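Local structure of arginase (Thermus thermophilus, 2EF5) at residues Glu67-Ala72 with Asp95-Met100; Glu202-Leu207 with Ala250-Val255. The protein probably hydrolyses L-arginine to L-ornithine and urea, the arginase step of nitrogen metabolism, using two manganese ions per subunit. One frame throughout, in Å; residues are numbered along the deposited sequence.

Contact 1. Residues Glu67-Ala72 with Asp95-Met100. With MN (manganese (II) ion), chain H.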
loop_
_atom_site.group_PDB
_atom_site.type_symbol
_atom_site.label_atom_id
_atom_site.label_comp_id
_atom_site.label_asym_id
_atom_site.label_seq_id
_atom_site.Cartn_x
_atom_site.Cartn_y
_atom_site.Cartn_z
ATOM N N GLU A 67 -8.026 -40.364 -21.165
ATOM C CA GLU A 67 -7.951 -41.782 -20.813
ATOM C C GLU A 67 -6.604 -42.424 -21.145
ATOM O O GLU A 67 -6.129 -43.283 -20.405
ATOM C CB GLU A 67 -9.071 -42.571 -21.501
ATOM C CG GLU A 67 -10.467 -42.317 -20.946
ATOM C CD GLU A 67 -10.573 -42.597 -19.452
ATOM O OE1 GLU A 67 -10.014 -43.610 -18.990
ATOM O OE2 GLU A 67 -11.228 -41.812 -18.738
ATOM N N GLU A 68 -5.993 -42.024 -22.257
ATOM C CA GLU A 68 -4.697 -42.582 -22.633
ATOM C C GLU A 68 -3.635 -42.105 -21.646
ATOM O O GLU A 68 -2.739 -42.857 -21.257
ATOM C CB GLU A 68 -4.316 -42.166 -24.057
ATOM C CG GLU A 68 -5.192 -42.785 -25.138
ATOM C CD GLU A 68 -6.407 -41.946 -25.478
ATOM O OE1 GLU A 68 -7.113 -41.483 -24.555
ATOM O OE2 GLU A 68 -6.663 -41.756 -26.684
ATOM N N ILE A 69 -3.745 -40.845 -21.240
ATOM C CA ILE A 69 -2.812 -40.274 -20.282
ATOM C C ILE A 69 -2.992 -40.978 -18.941
ATOM O O ILE A 69 -2.020 -41.375 -18.300
ATOM C CB ILE A 69 -3.052 -38.763 -20.121
ATOM C CG1 ILE A 69 -2.660 -38.043 -21.415
ATOM C CG2 ILE A 69 -2.254 -38.228 -18.950
ATOM C CD1 ILE A 69 -3.013 -36.572 -21.440
ATOM N N ARG A 70 -4.245 -41.140 -18.528
ATOM C CA ARG A 70 -4.558 -41.813 -17.273
ATOM C C ARG A 70 -3.959 -43.226 -17.252
ATOM O O ARG A 70 -3.332 -43.631 -16.274
ATOM C CB ARG A 70 -6.079 -41.888 -17.096
ATOM C CG ARG A 70 -6.563 -42.574 -15.822
ATOM C CD ARG A 70 -8.092 -42.629 -15.808
ATOM N NE ARG A 70 -8.639 -42.999 -14.506
ATOM C CZ ARG A 70 -8.613 -44.226 -13.996
ATOM N NH1 ARG A 70 -8.068 -45.222 -14.677
ATOM N NH2 ARG A 70 -9.132 -44.457 -12.799
ATOM N N ALA A 71 -4.148 -43.964 -18.344
ATOM C CA ALA A 71 -3.638 -45.330 -18.443
ATOM C C ALA A 71 -2.121 -45.389 -18.271
ATOM O O ALA A 71 -1.610 -46.170 -17.467
ATOM C CB ALA A 71 -4.042 -45.944 -19.787
ATOM N N ALA A 72 -1.404 -44.557 -19.019
ATOM C CA ALA A 72 0.055 -44.524 -18.933
ATOM C C ALA A 72 0.532 -44.107 -17.543
ATOM O O ALA A 72 1.390 -44.762 -16.955
ATOM C CB ALA A 72 0.620 -43.581 -19.986
ATOM N N ASP A 95 5.651 -35.152 -21.745
ATOM C CA ASP A 95 4.688 -34.319 -21.031
ATOM C C ASP A 95 4.822 -34.336 -19.522
ATOM O O ASP A 95 5.050 -35.383 -18.922
ATOM C CB ASP A 95 3.251 -34.749 -21.349
ATOM C CG ASP A 95 2.934 -34.703 -22.820
ATOM O OD1 ASP A 95 3.402 -33.765 -23.496
ATOM O OD2 ASP A 95 2.199 -35.598 -23.292
ATOM N N HIS A 96 4.622 -33.173 -18.912
ATOM C CA HIS A 96 4.679 -33.061 -17.461
ATOM C C HIS A 96 3.492 -33.809 -16.847
ATOM O O HIS A 96 3.436 -34.013 -15.635
ATOM C CB HIS A 96 4.633 -31.592 -17.043
ATOM C CG HIS A 96 5.353 -31.327 -15.754
ATOM N ND1 HIS A 96 5.809 -30.066 -15.413
ATOM C CD2 HIS A 96 5.744 -32.157 -14.775
ATOM C CE1 HIS A 96 6.464 -30.151 -14.269
ATOM N NE2 HIS A 96 6.444 -31.400 -13.855
ATOM N N SER A 97 2.545 -34.204 -17.692
ATOM C CA SER A 97 1.365 -34.947 -17.250
ATOM C C SER A 97 1.787 -36.207 -16.509
ATOM O O SER A 97 1.082 -36.672 -15.623
ATOM C CB SER A 97 0.502 -35.351 -18.447
ATOM O OG SER A 97 0.011 -34.222 -19.145
ATOM N N LEU A 98 2.940 -36.759 -16.883
ATOM C CA LEU A 98 3.450 -37.975 -16.252
ATOM C C LEU A 98 3.610 -37.826 -14.744
ATOM O O LEU A 98 3.603 -38.819 -14.012
ATOM C CB LEU A 98 4.793 -38.377 -16.876
ATOM C CG LEU A 98 5.993 -37.452 -16.637
ATOM C CD1 LEU A 98 6.570 -37.667 -15.242
ATOM C CD2 LEU A 98 7.060 -37.753 -17.679
ATOM N N SER A 99 3.749 -36.589 -14.274
ATOM C CA SER A 99 3.919 -36.356 -12.843
ATOM C C SER A 99 2.728 -36.794 -12.000
ATOM O O SER A 99 2.883 -37.033 -10.803
ATOM C CB SER A 99 4.238 -34.882 -12.569
ATOM O OG SER A 99 5.557 -34.568 -13.010
ATOM N N MET A 100 1.547 -36.903 -12.607
ATOM C CA MET A 100 0.380 -37.342 -11.853
ATOM C C MET A 100 0.671 -38.752 -11.360
ATOM O O MET A 100 0.320 -39.119 -10.241
ATOM C CB MET A 100 -0.872 -37.347 -12.736
ATOM C CG MET A 100 -1.309 -35.976 -13.223
ATOM S SD MET A 100 -2.850 -36.025 -14.177
ATOM C CE MET A 100 -2.316 -36.859 -15.649
HETATM MN MN MN H . 5.315 -28.176 -16.432
#
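Ile69 reaches out from helix 66-81 and touches Ser97, in the turn before helix 99-107, and Met100, within that helix, and all of it is apolar contact. Its branch methyl CG2 does the work: it meets the terminal methyl of Met100, CG2 to CE 3.6 Å, and rests more loosely against Ser97, CG2 to CB 4.0 Å. With CG1 beside the backbone N (chi1 -68°), CG2 lies anti to that N and is carried toward the turn. Met100 is extended through chi2 and then bends at chi3 (-69°), which brings CE against Ile69 CG2; the two side chains cross at about a right angle. All three residues are buried, and Val134 and Phe154 close in around Ile69 and Met100 respectively.

No hydrogen bond joins the two segments. Within the second one, Leu98 N bonds to Asp95 O, Ser99 N to His96 O and Met100 N to Ser97 O, each three residues back. Asp95 OD2 accepts from Leu12 N.

The metal bond lies on the other side of this turn. His96 ND1 binds manganese at 2.2 Å, while its NE2 is hydrogen-bonded to Ser215 OG, a second-shell contact likely to fix the ring's rotation. Ser99 OG sits in the plane of the imidazole at its edge and bonds to Asp259 and Ser215. Asp118, Asp122 and Asp217 complete the protein ligands of this ion. A metal-binding histidine just past the end of a central strand, here 87-93, at the start of the following turn, is characteristic of the binuclear manganese site of the arginase alpha/beta fold.

Contact 2. Residues Glu202-Leu207 with Ala250-Val255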
loop_
_atom_site.group_PDB
_atom_site.type_symbol
_atom_site.label_atom_id
_atom_site.label_comp_id
_atom_site.label_asym_id
_atom_site.label_seq_id
_atom_site.Cartn_x
_atom_site.Cartn_y
_atom_site.Cartn_z
ATOM N N GLU A 202 13.724 -21.120 2.300
ATOM C CA GLU A 202 12.305 -20.992 2.607
ATOM C C GLU A 202 11.495 -22.204 2.149
ATOM O O GLU A 202 10.526 -22.597 2.799
ATOM C CB GLU A 202 11.749 -19.709 1.986
ATOM C CG GLU A 202 12.110 -18.461 2.778
ATOM C CD GLU A 202 11.531 -17.196 2.180
ATOM O OE1 GLU A 202 10.506 -17.285 1.470
ATOM O OE2 GLU A 202 12.088 -16.106 2.433
ATOM N N VAL A 203 11.889 -22.793 1.028
ATOM C CA VAL A 203 11.204 -23.974 0.521
ATOM C C VAL A 203 11.361 -25.107 1.540
ATOM O O VAL A 203 10.385 -25.755 1.925
ATOM C CB VAL A 203 11.801 -24.432 -0.849
ATOM C CG1 VAL A 203 11.347 -25.837 -1.189
ATOM C CG2 VAL A 203 11.374 -23.474 -1.946
ATOM N N LEU A 204 12.594 -25.344 1.977
ATOM C CA LEU A 204 12.862 -26.406 2.938
ATOM C C LEU A 204 12.136 -26.194 4.267
ATOM O O LEU A 204 11.714 -27.162 4.909
ATOM C CB LEU A 204 14.367 -26.516 3.187
ATOM C CG LEU A 204 15.201 -27.027 2.011
ATOM C CD1 LEU A 204 16.676 -26.962 2.367
ATOM C CD2 LEU A 204 14.788 -28.450 1.671
ATOM N N LYS A 205 12.005 -24.934 4.673
ATOM C CA LYS A 205 11.336 -24.592 5.926
ATOM C C LYS A 205 9.843 -24.847 5.783
ATOM O O LYS A 205 9.216 -25.481 6.641
ATOM C CB LYS A 205 11.570 -23.116 6.267
ATOM C CG LYS A 205 11.039 -22.678 7.628
ATOM C CD LYS A 205 11.893 -23.218 8.772
ATOM C CE LYS A 205 11.513 -22.588 10.111
ATOM N NZ LYS A 205 12.473 -22.958 11.201
ATOM N N HIS A 206 9.281 -24.348 4.687
ATOM C CA HIS A 206 7.861 -24.503 4.405
ATOM C C HIS A 206 7.463 -25.975 4.347
ATOM O O HIS A 206 6.332 -26.329 4.679
ATOM C CB HIS A 206 7.519 -23.835 3.077
ATOM C CG HIS A 206 6.051 -23.758 2.797
ATOM N ND1 HIS A 206 5.201 -22.934 3.500
ATOM C CD2 HIS A 206 5.279 -24.418 1.898
ATOM C CE1 HIS A 206 3.967 -23.089 3.050
ATOM N NE2 HIS A 206 3.991 -23.984 2.077
ATOM N N LEU A 207 8.399 -26.825 3.930
ATOM C CA LEU A 207 8.139 -28.257 3.811
ATOM C C LEU A 207 8.971 -29.054 4.809
ATOM O O LEU A 207 9.283 -30.225 4.577
ATOM C CB LEU A 207 8.470 -28.728 2.388
ATOM C CG LEU A 207 7.814 -27.982 1.223
ATOM C CD1 LEU A 207 8.319 -28.542 -0.106
ATOM C CD2 LEU A 207 6.304 -28.130 1.315
ATOM N N ALA A 250 19.636 -30.728 -2.102
ATOM C CA ALA A 250 20.409 -31.939 -1.859
ATOM C C ALA A 250 20.939 -31.973 -0.425
ATOM O O ALA A 250 20.876 -33.012 0.235
ATOM C CB ALA A 250 21.569 -32.028 -2.846
ATOM N N GLU A 251 21.454 -30.837 0.049
ATOM C CA GLU A 251 22.010 -30.734 1.407
ATOM C C GLU A 251 21.016 -31.142 2.492
ATOM O O GLU A 251 21.409 -31.674 3.529
ATOM C CB GLU A 251 22.483 -29.301 1.706
ATOM C CG GLU A 251 23.698 -28.820 0.916
ATOM C CD GLU A 251 24.145 -27.407 1.307
ATOM O OE1 GLU A 251 23.312 -26.621 1.818
ATOM O OE2 GLU A 251 25.329 -27.075 1.089
ATOM N N SER A 252 19.731 -30.883 2.261
ATOM C CA SER A 252 18.695 -31.218 3.238
ATOM C C SER A 252 18.661 -32.717 3.487
ATOM O O SER A 252 18.274 -33.161 4.563
ATOM C CB SER A 252 17.319 -30.782 2.740
ATOM O OG SER A 252 16.852 -31.684 1.748
ATOM N N GLY A 253 19.055 -33.491 2.482
ATOM C CA GLY A 253 19.060 -34.938 2.617
ATOM C C GLY A 253 17.661 -35.530 2.607
ATOM O O GLY A 253 17.484 -36.722 2.860
ATOM N N ARG A 254 16.668 -34.701 2.298
ATOM C CA ARG A 254 15.280 -35.140 2.274
ATOM C C ARG A 254 14.678 -35.419 0.896
ATOM O O ARG A 254 13.529 -35.861 0.809
ATOM C CB ARG A 254 14.403 -34.118 2.999
ATOM C CG ARG A 254 14.598 -34.087 4.511
ATOM C CD ARG A 254 13.510 -33.266 5.179
ATOM N NE ARG A 254 13.752 -31.820 5.172
ATOM C CZ ARG A 254 12.893 -30.920 4.703
ATOM N NH1 ARG A 254 11.736 -31.309 4.186
ATOM N NH2 ARG A 254 13.170 -29.626 4.782
ATOM N N VAL A 255 15.426 -35.169 -0.177
ATOM C CA VAL A 255 14.899 -35.422 -1.518
ATOM C C VAL A 255 14.834 -36.932 -1.764
ATOM O O VAL A 255 15.828 -37.639 -1.596
ATOM C CB VAL A 255 15.770 -34.740 -2.608
ATOM C CG1 VAL A 255 15.234 -35.078 -3.998
ATOM C CG2 VAL A 255 15.759 -33.232 -2.406
#
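Arg254 reaches over to the C-terminal end of helix 196-206 and bonds to two backbone carbonyls there; these side-chain-to-backbone hydrogen bonds tie the helix end to the link between helix 239-252 and strand 255-261 in the arginase alpha/beta fold. NH2 donates to Leu204 O at 2.9 Å, with the oxygen at the guanidinium edge, 17° out of its plane. NH1 approaches Leu207 O at 2.7 Å, but the N-H angle of 126° makes this bond weak; NH1 also donates to Leu210 O, just before strand 212-217. The bend at chi3 turns the guanidinium toward these oxygens. A leucine in place of Arg254 would probably leave the carbonyl oxygens of Leu204, Leu207 and Leu210 without these donors, and the end of helix 196-206 less firmly held to the segment leading into strand 255-261.

Beside the polar group, Leu204 lays CD2 against Ser252 CB at 3.6 Å, and its CB and CD2 both lie 3.7 Å from Arg254 NH2, on the same side of it. Ser252 OG has its own partners: it bonds to Leu249 O and, in an ST turn, accepts from Arg254 N at 3.1 Å in a nearly straight bond of 166°.

Contacts 1 and 2 lie on opposite sides of the chain's centre, with centres 27 Å apart and nearest atoms about 13 Å apart, and they share no helix. Contact 1 is wholly buried: an apolar touch between helix 66-81 and helix 99-107 with the turn before it, whose other side carries a manganese ligand. Contact 2 is partly buried, away from the annotated sites, and joins the end of helix 196-206 to the end of helix 239-252 and the link after it, through an arginine and backbone oxygens. Strand 255-261 connects their surroundings: contact 2 holds its first residue, Val255, while Val261 at its end touches His96 of contact 1.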